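Local coordinates for protein putative sesquiterpene cyclase (Kitasatospora setae, PDB 4MC8) that catalyses the magnesium-dependent 1,11-cyclization of (2E,6E)-farnesyl diphosphate with water to (2Z,6E)-hedycaryol and diphosphate, at residues Leu215-Val220 with Ser304-Trp309; Phe4-Phe9 with Asp222-Glu227; Trp60-Leu65 with Tyr295-Ala300. All blocks are in the same frame, centred on the assembly; numbering follows the deposited sequence.

Contacts 1 and 3 are buried, and both use helix 286-312 of the all-helical terpene synthase fold. Contact 2 lies at the surface, its centre about 20 Å from the centre of the chain. It shares helix 204-225 with contact 1, and the two touch through Leu307 CD2 and Phe9 O, 3.5 Å apart. Their chemistry differs. Contacts 1 and 3 each rest on one amide side chain, Gln306 or Asn298, with a bridging water. Contact 2 has no hydrogen bond across it; aromatic and aliphatic groups of the N-terminal loop pack on the NSE motif segment. Contacts 2 and 3 do not touch, their nearest atoms being about 11 Å apart.

Contact 1. Residues Leu215-Val220 with Ser304-Trp309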
# COMPACT_ATOMS: atom_id res chain seq x y z
N LEU A 215 -0.13 0.55 9.48
CA LEU A 215 0.06 1.75 10.29
C LEU A 215 1.53 2.04 10.59
O LEU A 215 1.95 3.20 10.57
CB LEU A 215 -0.78 1.69 11.58
CG LEU A 215 -2.29 1.84 11.35
CD1 LEU A 215 -3.08 1.77 12.66
CD2 LEU A 215 -2.60 3.13 10.60
N HIS A 216 2.32 0.99 10.83
CA HIS A 216 3.77 1.17 11.07
C HIS A 216 4.41 1.88 9.87
O HIS A 216 5.15 2.86 10.02
CB HIS A 216 4.44 -0.19 11.34
CG HIS A 216 5.88 -0.09 11.74
ND1 HIS A 216 6.90 0.15 10.84
CD2 HIS A 216 6.48 -0.22 12.95
CE1 HIS A 216 8.05 0.18 11.48
NE2 HIS A 216 7.83 -0.05 12.76
N ILE A 217 4.08 1.40 8.67
CA ILE A 217 4.62 1.95 7.43
C ILE A 217 4.11 3.38 7.18
O ILE A 217 4.89 4.27 6.83
CB ILE A 217 4.29 1.03 6.24
CG1 ILE A 217 5.11 -0.28 6.35
CG2 ILE A 217 4.50 1.73 4.91
CD1 ILE A 217 4.49 -1.38 5.48
N ALA A 218 2.82 3.60 7.40
CA ALA A 218 2.21 4.93 7.22
C ALA A 218 2.83 5.98 8.15
O ALA A 218 3.11 7.11 7.71
CB ALA A 218 0.71 4.85 7.41
N LEU A 219 3.04 5.61 9.42
CA LEU A 219 3.51 6.54 10.43
C LEU A 219 4.97 6.89 10.21
O LEU A 219 5.36 8.04 10.39
CB LEU A 219 3.29 6.00 11.85
CG LEU A 219 1.83 5.87 12.32
CD1 LEU A 219 1.76 5.13 13.65
CD2 LEU A 219 1.17 7.24 12.44
N VAL A 220 5.75 5.89 9.79
CA VAL A 220 7.14 6.12 9.34
C VAL A 220 7.15 7.08 8.14
O VAL A 220 7.97 7.99 8.07
CB VAL A 220 7.88 4.78 9.04
CG1 VAL A 220 9.19 5.01 8.29
CG2 VAL A 220 8.13 4.00 10.33
N SER A 304 11.05 -3.64 7.21
CA SER A 304 12.49 -3.35 7.05
C SER A 304 12.81 -2.77 5.66
O SER A 304 13.64 -1.86 5.52
CB SER A 304 13.37 -4.58 7.32
OG SER A 304 13.18 -5.05 8.65
N GLY A 305 12.15 -3.31 4.64
CA GLY A 305 12.30 -2.82 3.26
C GLY A 305 12.05 -1.33 3.09
O GLY A 305 12.76 -0.66 2.32
N GLN A 306 11.04 -0.80 3.79
CA GLN A 306 10.69 0.62 3.72
C GLN A 306 11.87 1.50 4.09
O GLN A 306 12.09 2.55 3.48
CB GLN A 306 9.53 0.95 4.65
CG GLN A 306 9.16 2.42 4.64
CD GLN A 306 8.12 2.79 5.68
OE1 GLN A 306 7.99 2.13 6.72
NE2 GLN A 306 7.38 3.86 5.41
N LEU A 307 12.61 1.06 5.10
CA LEU A 307 13.69 1.87 5.64
C LEU A 307 14.77 2.08 4.58
O LEU A 307 15.29 3.19 4.40
CB LEU A 307 14.25 1.22 6.91
CG LEU A 307 13.80 1.73 8.29
CD1 LEU A 307 12.42 2.36 8.32
CD2 LEU A 307 13.93 0.64 9.36
N VAL A 308 15.07 1.01 3.84
CA VAL A 308 16.17 1.03 2.88
C VAL A 308 15.73 1.74 1.61
O VAL A 308 16.53 2.44 0.98
CB VAL A 308 16.73 -0.39 2.63
CG1 VAL A 308 17.70 -0.40 1.46
CG2 VAL A 308 17.43 -0.91 3.88
N TRP A 309 14.46 1.58 1.25
CA TRP A 309 13.84 2.31 0.15
C TRP A 309 13.90 3.83 0.35
O TRP A 309 14.22 4.56 -0.59
CB TRP A 309 12.39 1.84 -0.05
CG TRP A 309 11.63 2.62 -1.08
CD1 TRP A 309 11.84 2.63 -2.43
CD2 TRP A 309 10.53 3.51 -0.84
NE1 TRP A 309 10.94 3.47 -3.05
CE2 TRP A 309 10.12 4.02 -2.09
CE3 TRP A 309 9.84 3.92 0.32
CZ2 TRP A 309 9.05 4.93 -2.23
CZ3 TRP A 309 8.78 4.82 0.19
CH2 TRP A 309 8.40 5.31 -1.08
O HOH W 1 8.65 0.32 8.42
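His216 meets Gln306 through a bridging water in the helical core of this class I terpene synthase fold. Helices 204-225 and 286-312 run nearly parallel here, with their local axes 10.6 Å apart at an angle of 21°. The water lies in the plane of the His216 ring, at its edge. The water donates to Gln306 OE1 at 2.6 Å and accepts a weak bond from His216 ND1.

Ile217 gives the direct link. Its backbone O accepts a hydrogen bond from Gln306 NE2 at 2.9 Å, with an N-H...O angle of 156°. The donor is tilted from the carbonyl plane. Gln306 reaches this far because its CG is anti to the backbone N (chi1 178°) and the chain beyond is extended. Ile217 CG2 packs on the amide, 3.6 Å from Gln306 NE2.

Val220 points toward the other helix and lies alongside the Gln306 amide, running the opposite way. Val220 CG1 is 3.5 Å from Gln306 OE1. The residue after it, Asn221, which probably binds magnesium as in related enzymes, has its side chain beside the same amide, so the contact borders the probable metal site. Val220 CG1 also meets Leu307 CD1 at 4.2 Å.

Contact 2. Residues Phe4-Phe9 with Asp222-Glu227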
# COMPACT_ATOMS: atom_id res chain seq x y z
N PHE A 4 14.62 18.85 12.60
CA PHE A 4 14.48 17.90 13.71
C PHE A 4 15.37 16.67 13.52
O PHE A 4 15.85 16.41 12.41
CB PHE A 4 13.00 17.50 13.90
CG PHE A 4 12.45 16.64 12.80
CD1 PHE A 4 12.02 17.20 11.60
CD2 PHE A 4 12.33 15.26 12.97
CE1 PHE A 4 11.50 16.40 10.58
CE2 PHE A 4 11.81 14.46 11.95
CZ PHE A 4 11.39 15.03 10.76
N GLU A 5 15.59 15.92 14.60
CA GLU A 5 16.31 14.65 14.50
C GLU A 5 15.36 13.50 14.18
O GLU A 5 14.54 13.10 15.01
CB GLU A 5 17.11 14.37 15.77
CG GLU A 5 18.50 14.98 15.75
CD GLU A 5 19.26 14.71 17.03
OE1 GLU A 5 20.25 13.94 16.97
OE2 GLU A 5 18.87 15.24 18.08
N ILE A 6 15.48 13.00 12.96
CA ILE A 6 14.65 11.91 12.48
C ILE A 6 15.08 10.59 13.16
O ILE A 6 16.26 10.23 13.10
CB ILE A 6 14.67 11.86 10.92
CG1 ILE A 6 13.52 11.03 10.34
CG2 ILE A 6 16.05 11.50 10.38
CD1 ILE A 6 13.80 9.56 10.16
N PRO A 7 14.13 9.89 13.82
CA PRO A 7 14.44 8.68 14.60
C PRO A 7 15.11 7.58 13.79
O PRO A 7 14.82 7.41 12.60
CB PRO A 7 13.06 8.20 15.07
CG PRO A 7 12.18 9.40 15.01
CD PRO A 7 12.69 10.20 13.85
N ASP A 8 16.01 6.85 14.44
CA ASP A 8 16.73 5.74 13.84
C ASP A 8 15.92 4.46 14.10
O ASP A 8 16.32 3.61 14.91
CB ASP A 8 18.14 5.67 14.46
CG ASP A 8 19.05 4.62 13.81
OD1 ASP A 8 18.75 4.16 12.68
OD2 ASP A 8 20.07 4.26 14.43
N PHE A 9 14.79 4.33 13.40
CA PHE A 9 13.81 3.26 13.63
C PHE A 9 14.43 1.88 13.55
O PHE A 9 15.08 1.54 12.55
CB PHE A 9 12.68 3.34 12.58
CG PHE A 9 11.87 4.61 12.65
CD1 PHE A 9 10.95 4.81 13.67
CD2 PHE A 9 12.01 5.59 11.66
CE1 PHE A 9 10.19 5.98 13.73
CE2 PHE A 9 11.25 6.76 11.71
CZ PHE A 9 10.34 6.95 12.74
N ASP A 222 4.80 9.39 7.51
CA ASP A 222 4.45 10.70 8.05
C ASP A 222 5.67 11.44 8.58
O ASP A 222 5.81 12.65 8.35
CB ASP A 222 3.39 10.56 9.15
CG ASP A 222 2.01 10.21 8.61
OD1 ASP A 222 1.86 10.02 7.38
OD2 ASP A 222 1.06 10.12 9.42
N VAL A 223 6.56 10.73 9.28
CA VAL A 223 7.79 11.32 9.82
C VAL A 223 8.75 11.75 8.71
O VAL A 223 9.28 12.85 8.75
CB VAL A 223 8.52 10.41 10.83
CG1 VAL A 223 9.82 11.05 11.30
CG2 VAL A 223 7.63 10.13 12.04
N PHE A 224 8.96 10.89 7.72
CA PHE A 224 9.81 11.23 6.57
C PHE A 224 9.20 12.36 5.72
O PHE A 224 9.94 13.09 5.06
CB PHE A 224 10.08 9.99 5.70
CG PHE A 224 11.17 9.10 6.22
CD1 PHE A 224 10.89 8.09 7.15
CD2 PHE A 224 12.48 9.24 5.77
CE1 PHE A 224 11.90 7.26 7.63
CE2 PHE A 224 13.49 8.41 6.24
CZ PHE A 224 13.19 7.42 7.17
N SER A 225 7.87 12.50 5.75
CA SER A 225 7.15 13.49 4.92
C SER A 225 7.11 14.91 5.47
O SER A 225 7.15 15.87 4.70
CB SER A 225 5.70 13.05 4.71
OG SER A 225 5.63 11.91 3.88
N VAL A 226 7.02 15.03 6.79
CA VAL A 226 6.66 16.29 7.46
C VAL A 226 7.58 17.49 7.14
O VAL A 226 7.19 18.64 7.33
CB VAL A 226 6.47 16.07 8.99
CG1 VAL A 226 7.81 15.97 9.72
CG2 VAL A 226 5.60 17.17 9.59
N GLU A 227 8.77 17.20 6.62
CA GLU A 227 9.69 18.24 6.11
C GLU A 227 9.08 18.97 4.91
O GLU A 227 9.06 20.20 4.87
CB GLU A 227 11.04 17.61 5.71
CG GLU A 227 12.14 18.60 5.36
CD GLU A 227 12.88 19.15 6.57
OE1 GLU A 227 12.77 18.56 7.67
OE2 GLU A 227 13.59 20.17 6.42
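Phe4 presents a ring edge to Val223 O, which lies near the ring plane, 3.6 Å from Phe4 CZ. The ring crosses Val226 obliquely, with Phe4 CE1 3.8 Å from Val226 CG1. With chi1 at 70°, Phe4 CG is flanked by both the backbone N and the carbonyl carbon, and this brings the ring in beside Val223 and Val226. Leu250, Gln251 and Val254 of helix 250-281 also touch this ring. With an alanine in its place, the space between Val226 and helix 250-281 is likely to be left unfilled, and Val226 CG1 would lose its aromatic neighbour.

Val223 is the central aliphatic group. Its CG1 packs against Ile6 CG1 at 3.8 Å and meets Pro7 CD tip to tip. Its CG2 faces the edge of the Phe9 ring. Segment 222-227 belongs to the NSE motif of terpene synthases. The CB of Ser225, a probable magnesium ligand, is directed away from the loop, consistent with the N-terminal segment packing on another side of the motif.

Ile6 stands at about a right angle to Phe224. Its CD1 makes a CH-pi contact over one ring face, 4.0 Å from the centroid of the Phe224 ring and 23° off the normal. The Phe9 and Phe224 side chains run past one another in opposed senses, with Phe9 CE2 4.2 Å from Phe224 CE1. Phe224 also stacks with the ring of His310.

Contact 3. Residues Trp60-Leu65 with Tyr295-Ala300; sequences WPRADL and YAANVA
Pro61 and Arg62 meet Asn298 and Ala297 where the loop between helices 52-59 and 65-85 packs on helix 286-312 of the terpene synthase helical bundle. Residues Trp60 to Ala63 form a type I beta turn, closed by the bond from Ala63 N to Trp60 O at 3.2 Å.

The polar link across the contact is a water. This water accepts from Arg62 N at 2.9 Å and donates to Asn298 OD1 at 2.7 Å. The backbone of the turn is thereby tied to the helix without a direct bond. Asn298 extends to this position with its CG anti to the backbone N (chi1 -171°). The other end of the amide is used as well: Asn298 ND2 bonds to Val59 O, just before the turn. Both ends of this buried amide thus have partners, which should fix its rotation. Trp60 leaves its backbone in the direction away from helix 286-312, and its NE1 bonds to Leu184 O.

Salt bridges hold the arginine from outside the two segments. Arg62 NE forms one with Glu16, and Arg62 NH1 forms one with Asp294.

The remaining contacts are packing. The Arg62 side chain passes Asn298 in the opposite direction, with guanidinium and amide planes 71° apart. Arg62 CD lies 4.0 Å from Asn298 OD1. Ala297 C lies over one face of the guanidinium, and Ala297 CB is 3.8 Å from both Arg62 NH1 and Arg62 NH2. Pro61 packs more closely, with its ring carbon CD 3.2 Å from Asn298 OD1.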
# COMPACT_ATOMS: atom_id res chain seq x y z
N TRP A 60 7.05 -6.71 -2.69
CA TRP A 60 6.90 -8.10 -3.11
C TRP A 60 8.28 -8.73 -3.37
O TRP A 60 8.56 -9.16 -4.49
CB TRP A 60 6.08 -8.17 -4.40
CG TRP A 60 4.71 -7.58 -4.31
CD1 TRP A 60 3.63 -8.10 -3.65
CD2 TRP A 60 4.25 -6.38 -4.96
NE1 TRP A 60 2.52 -7.29 -3.84
CE2 TRP A 60 2.88 -6.22 -4.63
CE3 TRP A 60 4.87 -5.41 -5.77
CZ2 TRP A 60 2.11 -5.14 -5.10
CZ3 TRP A 60 4.12 -4.33 -6.22
CH2 TRP A 60 2.74 -4.21 -5.89
N PRO A 61 9.14 -8.79 -2.34
CA PRO A 61 10.49 -9.28 -2.62
C PRO A 61 10.56 -10.75 -3.03
O PRO A 61 11.56 -11.18 -3.63
CB PRO A 61 11.22 -9.08 -1.28
CG PRO A 61 10.13 -9.05 -0.25
CD PRO A 61 8.98 -8.37 -0.94
N ARG A 62 9.51 -11.51 -2.72
CA ARG A 62 9.51 -12.95 -2.97
C ARG A 62 8.82 -13.32 -4.28
O ARG A 62 8.79 -14.49 -4.66
CB ARG A 62 8.89 -13.72 -1.79
CG ARG A 62 9.68 -13.58 -0.49
CD ARG A 62 8.94 -14.13 0.72
NE ARG A 62 9.73 -13.92 1.92
CZ ARG A 62 9.63 -14.63 3.05
NH1 ARG A 62 8.77 -15.64 3.15
NH2 ARG A 62 10.41 -14.34 4.06
N ALA A 63 8.28 -12.32 -4.99
CA ALA A 63 7.44 -12.59 -6.17
C ALA A 63 8.25 -13.00 -7.40
O ALA A 63 9.39 -12.57 -7.59
CB ALA A 63 6.56 -11.39 -6.49
N ASP A 64 7.64 -13.84 -8.23
CA ASP A 64 8.18 -14.16 -9.55
C ASP A 64 8.09 -12.92 -10.45
O ASP A 64 7.39 -11.95 -10.13
CB ASP A 64 7.40 -15.32 -10.16
CG ASP A 64 5.91 -15.06 -10.19
OD1 ASP A 64 5.25 -15.12 -9.14
OD2 ASP A 64 5.40 -14.78 -11.28
N LEU A 65 8.79 -12.96 -11.58
CA LEU A 65 8.83 -11.84 -12.52
C LEU A 65 7.44 -11.33 -12.93
O LEU A 65 7.20 -10.12 -12.94
CB LEU A 65 9.66 -12.21 -13.76
CG LEU A 65 9.67 -11.27 -14.97
CD1 LEU A 65 10.32 -9.92 -14.65
CD2 LEU A 65 10.37 -11.94 -16.14
N TYR A 295 3.09 -15.51 3.46
CA TYR A 295 2.44 -14.20 3.35
C TYR A 295 2.74 -13.30 4.55
O TYR A 295 3.12 -12.13 4.39
CB TYR A 295 0.94 -14.45 3.25
CG TYR A 295 0.04 -13.23 3.17
CD1 TYR A 295 -0.49 -12.63 4.33
CD2 TYR A 295 -0.32 -12.70 1.94
CE1 TYR A 295 -1.36 -11.54 4.24
CE2 TYR A 295 -1.19 -11.62 1.83
CZ TYR A 295 -1.70 -11.05 2.97
OH TYR A 295 -2.57 -9.99 2.82
N ALA A 296 2.57 -13.85 5.76
CA ALA A 296 2.84 -13.10 7.00
C ALA A 296 4.29 -12.62 7.09
O ALA A 296 4.56 -11.48 7.48
CB ALA A 296 2.49 -13.94 8.22
N ALA A 297 5.21 -13.52 6.76
CA ALA A 297 6.63 -13.20 6.77
C ALA A 297 6.95 -12.10 5.75
O ALA A 297 7.79 -11.25 6.01
CB ALA A 297 7.46 -14.45 6.53
N ASN A 298 6.23 -12.10 4.63
CA ASN A 298 6.40 -11.05 3.62
C ASN A 298 5.90 -9.69 4.13
O ASN A 298 6.56 -8.67 3.90
CB ASN A 298 5.70 -11.42 2.31
CG ASN A 298 6.04 -10.46 1.18
OD1 ASN A 298 7.11 -10.55 0.58
ND2 ASN A 298 5.14 -9.52 0.90
N VAL A 299 4.74 -9.69 4.80
CA VAL A 299 4.21 -8.46 5.40
C VAL A 299 5.28 -7.87 6.33
O VAL A 299 5.64 -6.69 6.21
CB VAL A 299 2.83 -8.65 6.11
CG1 VAL A 299 2.40 -7.39 6.86
CG2 VAL A 299 1.73 -9.04 5.12
N ALA A 300 5.84 -8.71 7.20
CA ALA A 300 6.84 -8.26 8.16
C ALA A 300 8.09 -7.69 7.47
O ALA A 300 8.61 -6.65 7.86
CB ALA A 300 7.23 -9.39 9.11
O HOH W 2 6.74 -11.13 -2.05